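SA0254 protein (Staphylococcus aureus subsp. aureus, PDB 2OOI) is of unknown function but carries a UTRA domain, the effector-binding module of GntR-type transcriptional regulators, and so probably senses a small ligand. Local coordinates at residues 88-99 / 134-143. Residues are numbered along the deposited sequence; the frame is centred on the assembly and turned at random.
Sequences FDYLESNMKLRI and FYTMTGKPFD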
loop_
_atom_site.group_PDB
_atom_site.type_symbol
_atom_site.label_atom_id
_atom_site.label_comp_id
_atom_site.label_asym_id
_atom_site.label_seq_id
_atom_site.Cartn_x
_atom_site.Cartn_y
_atom_site.Cartn_z
ATOM N N PHE B 88 14.352 -14.571 -4.880
ATOM C CA PHE B 88 13.555 -14.687 -6.084
ATOM C C PHE B 88 14.381 -14.891 -7.380
ATOM O O PHE B 88 13.909 -15.562 -8.302
ATOM C CB PHE B 88 12.510 -13.541 -6.121
ATOM C CG PHE B 88 11.469 -13.692 -5.009
ATOM C CD1 PHE B 88 10.353 -14.563 -5.177
ATOM C CD2 PHE B 88 11.517 -12.905 -3.870
ATOM C CE1 PHE B 88 9.347 -14.676 -4.221
ATOM C CE2 PHE B 88 10.514 -13.021 -2.904
ATOM C CZ PHE B 88 9.412 -13.912 -3.092
ATOM N N ASP B 89 15.614 -14.375 -7.433
ATOM C CA ASP B 89 16.493 -14.642 -8.571
ATOM C C ASP B 89 16.914 -16.087 -8.542
ATOM O O ASP B 89 16.924 -16.745 -9.576
ATOM C CB ASP B 89 17.770 -13.767 -8.575
ATOM C CG ASP B 89 17.482 -12.291 -8.790
ATOM O OD1 ASP B 89 16.347 -11.929 -9.207
ATOM O OD2 ASP B 89 18.407 -11.486 -8.533
ATOM N N TYR B 90 17.288 -16.570 -7.361
ATOM C CA TYR B 90 17.628 -17.980 -7.200
ATOM C C TYR B 90 16.465 -18.838 -7.668
ATOM O O TYR B 90 16.633 -19.753 -8.484
ATOM C CB TYR B 90 17.980 -18.281 -5.747
ATOM C CG TYR B 90 18.088 -19.750 -5.374
ATOM C CD1 TYR B 90 17.019 -20.409 -4.764
ATOM C CD2 TYR B 90 19.273 -20.475 -5.575
ATOM C CE1 TYR B 90 17.112 -21.732 -4.397
ATOM C CE2 TYR B 90 19.370 -21.829 -5.197
ATOM C CZ TYR B 90 18.277 -22.444 -4.612
ATOM O OH TYR B 90 18.323 -23.769 -4.223
ATOM N N LEU B 91 15.277 -18.511 -7.181
ATOM C CA LEU B 91 14.107 -19.282 -7.531
ATOM C C LEU B 91 13.900 -19.343 -9.047
ATOM O O LEU B 91 13.653 -20.407 -9.582
ATOM C CB LEU B 91 12.878 -18.752 -6.793
ATOM C CG LEU B 91 12.789 -18.835 -5.257
ATOM C CD1 LEU B 91 11.567 -18.149 -4.657
ATOM C CD2 LEU B 91 12.898 -20.242 -4.784
ATOM N N GLU B 92 14.026 -18.225 -9.750
ATOM C CA GLU B 92 13.840 -18.229 -11.214
ATOM C C GLU B 92 15.078 -18.663 -12.000
ATOM O O GLU B 92 14.967 -19.445 -12.928
ATOM C CB GLU B 92 13.383 -16.866 -11.722
ATOM C CG GLU B 92 11.996 -16.489 -11.278
ATOM C CD GLU B 92 11.581 -15.089 -11.758
ATOM O OE1 GLU B 92 12.428 -14.418 -12.405
ATOM O OE2 GLU B 92 10.425 -14.652 -11.470
ATOM N N SER B 93 16.248 -18.155 -11.638
ATOM C CA SER B 93 17.466 -18.461 -12.383
ATOM C C SER B 93 17.957 -19.874 -12.145
ATOM O O SER B 93 18.286 -20.564 -13.090
ATOM C CB SER B 93 18.582 -17.480 -12.035
ATOM O OG SER B 93 18.099 -16.143 -12.077
ATOM N N ASN B 94 18.022 -20.303 -10.889
ATOM C CA ASN B 94 18.579 -21.616 -10.565
ATOM C C ASN B 94 17.520 -22.689 -10.517
ATOM O O ASN B 94 17.601 -23.667 -11.237
ATOM C CB ASN B 94 19.305 -21.589 -9.231
ATOM C CG ASN B 94 20.358 -20.526 -9.169
ATOM O OD1 ASN B 94 20.106 -19.361 -9.494
ATOM N ND2 ASN B 94 21.556 -20.912 -8.729
ATOM N N MET B 95 16.530 -22.507 -9.657
ATOM C CA MET B 95 15.471 -23.499 -9.498
ATOM C C MET B 95 14.468 -23.458 -10.655
ATOM O O MET B 95 13.563 -24.288 -10.700
ATOM C CB MET B 95 14.714 -23.313 -8.170
ATOM C CG MET B 95 15.511 -23.605 -6.906
ATOM S SD MET B 95 16.396 -25.179 -6.811
ATOM C CE MET B 95 17.901 -24.666 -7.577
ATOM N N LYS B 96 14.617 -22.516 -11.585
ATOM C CA LYS B 96 13.697 -22.409 -12.715
ATOM C C LYS B 96 12.212 -22.490 -12.306
ATOM O O LYS B 96 11.399 -23.084 -13.011
ATOM C CB LYS B 96 14.032 -23.479 -13.755
ATOM C CG LYS B 96 14.896 -22.961 -14.902
ATOM C CD LYS B 96 16.287 -22.532 -14.438
ATOM C CE LYS B 96 17.309 -22.621 -15.573
ATOM N NZ LYS B 96 16.911 -21.769 -16.738
ATOM N N LEU B 97 11.863 -21.880 -11.173
ATOM C CA LEU B 97 10.488 -21.917 -10.680
ATOM C C LEU B 97 9.663 -20.907 -11.439
ATOM O O LEU B 97 10.077 -19.762 -11.572
ATOM C CB LEU B 97 10.423 -21.584 -9.193
ATOM C CG LEU B 97 9.043 -21.812 -8.576
ATOM C CD1 LEU B 97 8.646 -23.288 -8.651
ATOM C CD2 LEU B 97 9.027 -21.292 -7.138
ATOM N N ARG B 98 8.499 -21.325 -11.924
ATOM C CA ARG B 98 7.608 -20.426 -12.650
ATOM C C ARG B 98 6.703 -19.692 -11.675
ATOM O O ARG B 98 5.769 -20.272 -11.142
ATOM C CB ARG B 98 6.759 -21.200 -13.683
ATOM C CG ARG B 98 7.535 -21.929 -14.793
ATOM C CD ARG B 98 8.808 -21.180 -15.186
ATOM N NE ARG B 98 9.481 -21.785 -16.342
ATOM C CZ ARG B 98 10.757 -21.580 -16.694
ATOM N NH1 ARG B 98 11.558 -20.778 -15.981
ATOM N NH2 ARG B 98 11.235 -22.181 -17.783
ATOM N N ILE B 99 6.962 -18.413 -11.448
ATOM C CA ILE B 99 6.175 -17.653 -10.472
ATOM C C ILE B 99 5.001 -16.947 -11.143
ATOM O O ILE B 99 5.192 -16.113 -12.032
ATOM C CB ILE B 99 7.061 -16.678 -9.691
ATOM C CG1 ILE B 99 8.066 -17.503 -8.857
ATOM C CG2 ILE B 99 6.203 -15.775 -8.806
ATOM C CD1 ILE B 99 9.342 -16.791 -8.466
ATOM N N PHE B 134 2.798 -15.983 -2.374
ATOM C CA PHE B 134 3.196 -16.176 -3.759
ATOM C C PHE B 134 2.736 -17.545 -4.268
ATOM O O PHE B 134 2.837 -18.557 -3.561
ATOM C CB PHE B 134 4.720 -16.106 -3.897
ATOM C CG PHE B 134 5.322 -14.749 -3.597
ATOM C CD1 PHE B 134 5.652 -13.875 -4.633
ATOM C CD2 PHE B 134 5.609 -14.367 -2.272
ATOM C CE1 PHE B 134 6.243 -12.613 -4.358
ATOM C CE2 PHE B 134 6.196 -13.118 -1.984
ATOM C CZ PHE B 134 6.514 -12.239 -3.029
ATOM N N TYR B 135 2.266 -17.583 -5.504
ATOM C CA TYR B 135 1.856 -18.823 -6.111
ATOM C C TYR B 135 2.663 -19.059 -7.357
ATOM O O TYR B 135 3.041 -18.122 -8.057
ATOM C CB TYR B 135 0.383 -18.793 -6.494
ATOM C CG TYR B 135 -0.558 -18.490 -5.360
ATOM C CD1 TYR B 135 -1.420 -19.463 -4.854
ATOM C CD2 TYR B 135 -0.602 -17.227 -4.801
ATOM C CE1 TYR B 135 -2.287 -19.173 -3.820
ATOM C CE2 TYR B 135 -1.460 -16.936 -3.775
ATOM C CZ TYR B 135 -2.297 -17.910 -3.294
ATOM O OH TYR B 135 -3.135 -17.578 -2.269
ATOM N N THR B 136 2.896 -20.329 -7.645
ATOM C CA THR B 136 3.491 -20.713 -8.903
ATOM C C THR B 136 2.493 -20.459 -10.015
ATOM O O THR B 136 1.313 -20.195 -9.767
ATOM C CB THR B 136 3.804 -22.195 -8.943
ATOM O OG1 THR B 136 2.570 -22.921 -8.969
ATOM C CG2 THR B 136 4.651 -22.597 -7.750
ATOM N N MET B 137 2.964 -20.585 -11.248
ATOM C CA MET B 137 2.124 -20.337 -12.415
ATOM C C MET B 137 1.023 -21.392 -12.569
ATOM O O MET B 137 0.139 -21.218 -13.386
ATOM C CB MET B 137 2.974 -20.273 -13.684
ATOM C CG MET B 137 2.549 -19.167 -14.664
ATOM S SD MET B 137 3.881 -18.832 -15.851
ATOM C CE MET B 137 5.096 -18.026 -14.767
ATOM N N THR B 138 1.073 -22.477 -11.795
ATOM C CA THR B 138 -0.037 -23.433 -11.771
ATOM C C THR B 138 -0.940 -23.246 -10.539
ATOM O O THR B 138 -1.707 -24.139 -10.185
ATOM C CB THR B 138 0.481 -24.903 -11.851
ATOM O OG1 THR B 138 1.600 -25.070 -10.976
ATOM C CG2 THR B 138 0.906 -25.245 -13.268
ATOM N N GLY B 139 -0.852 -22.092 -9.885
ATOM C CA GLY B 139 -1.663 -21.818 -8.695
ATOM C C GLY B 139 -1.232 -22.479 -7.387
ATOM O O GLY B 139 -2.016 -22.545 -6.440
ATOM N N LYS B 140 0.010 -22.955 -7.312
ATOM C CA LYS B 140 0.508 -23.599 -6.093
ATOM C C LYS B 140 1.121 -22.512 -5.213
ATOM O O LYS B 140 2.011 -21.791 -5.641
ATOM C CB LYS B 140 1.511 -24.727 -6.422
ATOM C CG LYS B 140 0.881 -25.889 -7.246
ATOM C CD LYS B 140 1.913 -26.958 -7.765
ATOM C CE LYS B 140 1.298 -27.923 -8.837
ATOM N NZ LYS B 140 2.298 -28.646 -9.743
ATOM N N PRO B 141 0.619 -22.357 -3.992
ATOM C CA PRO B 141 1.169 -21.324 -3.117
ATOM C C PRO B 141 2.454 -21.818 -2.514
ATOM O O PRO B 141 2.446 -22.893 -1.974
ATOM C CB PRO B 141 0.107 -21.184 -2.029
ATOM C CG PRO B 141 -0.578 -22.515 -1.967
ATOM C CD PRO B 141 -0.461 -23.124 -3.350
ATOM N N PHE B 142 3.556 -21.077 -2.597
ATOM C CA PHE B 142 4.821 -21.631 -2.109
ATOM C C PHE B 142 5.564 -20.797 -1.063
ATOM O O PHE B 142 6.501 -21.303 -0.440
ATOM C CB PHE B 142 5.741 -21.921 -3.288
ATOM C CG PHE B 142 6.203 -20.703 -4.000
ATOM C CD1 PHE B 142 7.294 -20.005 -3.552
ATOM C CD2 PHE B 142 5.525 -20.234 -5.107
ATOM C CE1 PHE B 142 7.716 -18.861 -4.195
ATOM C CE2 PHE B 142 5.942 -19.065 -5.764
ATOM C CZ PHE B 142 7.037 -18.386 -5.300
ATOM N N ASP B 143 5.153 -19.544 -0.854
ATOM C CA ASP B 143 5.876 -18.617 0.020
ATOM C C ASP B 143 4.879 -17.758 0.755
ATOM O O ASP B 143 4.099 -17.046 0.124
ATOM C CB ASP B 143 6.785 -17.740 -0.838
ATOM C CG ASP B 143 7.384 -16.538 -0.092
ATOM O OD1 ASP B 143 7.135 -16.334 1.111
ATOM O OD2 ASP B 143 8.150 -15.789 -0.740
#
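L97 sets its methyl CD2 over the centre of one face of the F142 ring, a CH-pi contact within the UTRA domain, where helix 87-94 and the loop after it pack on the antiparallel sheet. L97 CD2 stands 3.9 Å from the centroid of the F142 ring, almost on its normal. Two more aliphatic groups meet the same ring obliquely: L91, on the helix, through CD1, 3.9 Å from F142 CE1, and I99, at the start of strand 99-110, through CG1, 3.8 Å from F142 CZ. CG of F142 sits between its backbone N and carbonyl carbon (chi1 67°), which brings the ring against all three.

Beyond this ring, F88 and F134 form an oblique aromatic pair. Their planes are 43° apart and the centroids 4.6 Å. F88 CZ lies over one face of F134, offset toward the rim. The planes of the F88 ring and the D143 carboxylate are 21° apart, although the side chains cross at about a right angle; D143 OD1 is held by S145. The nearest atom of the F88 side chain is about 3 Å from a bound zinc ion.

Strand 99-110 pairs antiparallel with strand 126-136, which forms a hairpin with strand 141-150. I99 and T136 form a non-hydrogen-bonded pair, and a type I turn spans T136 to G139. M137 N donates to R98 O at 2.8 Å, from above the carbonyl plane.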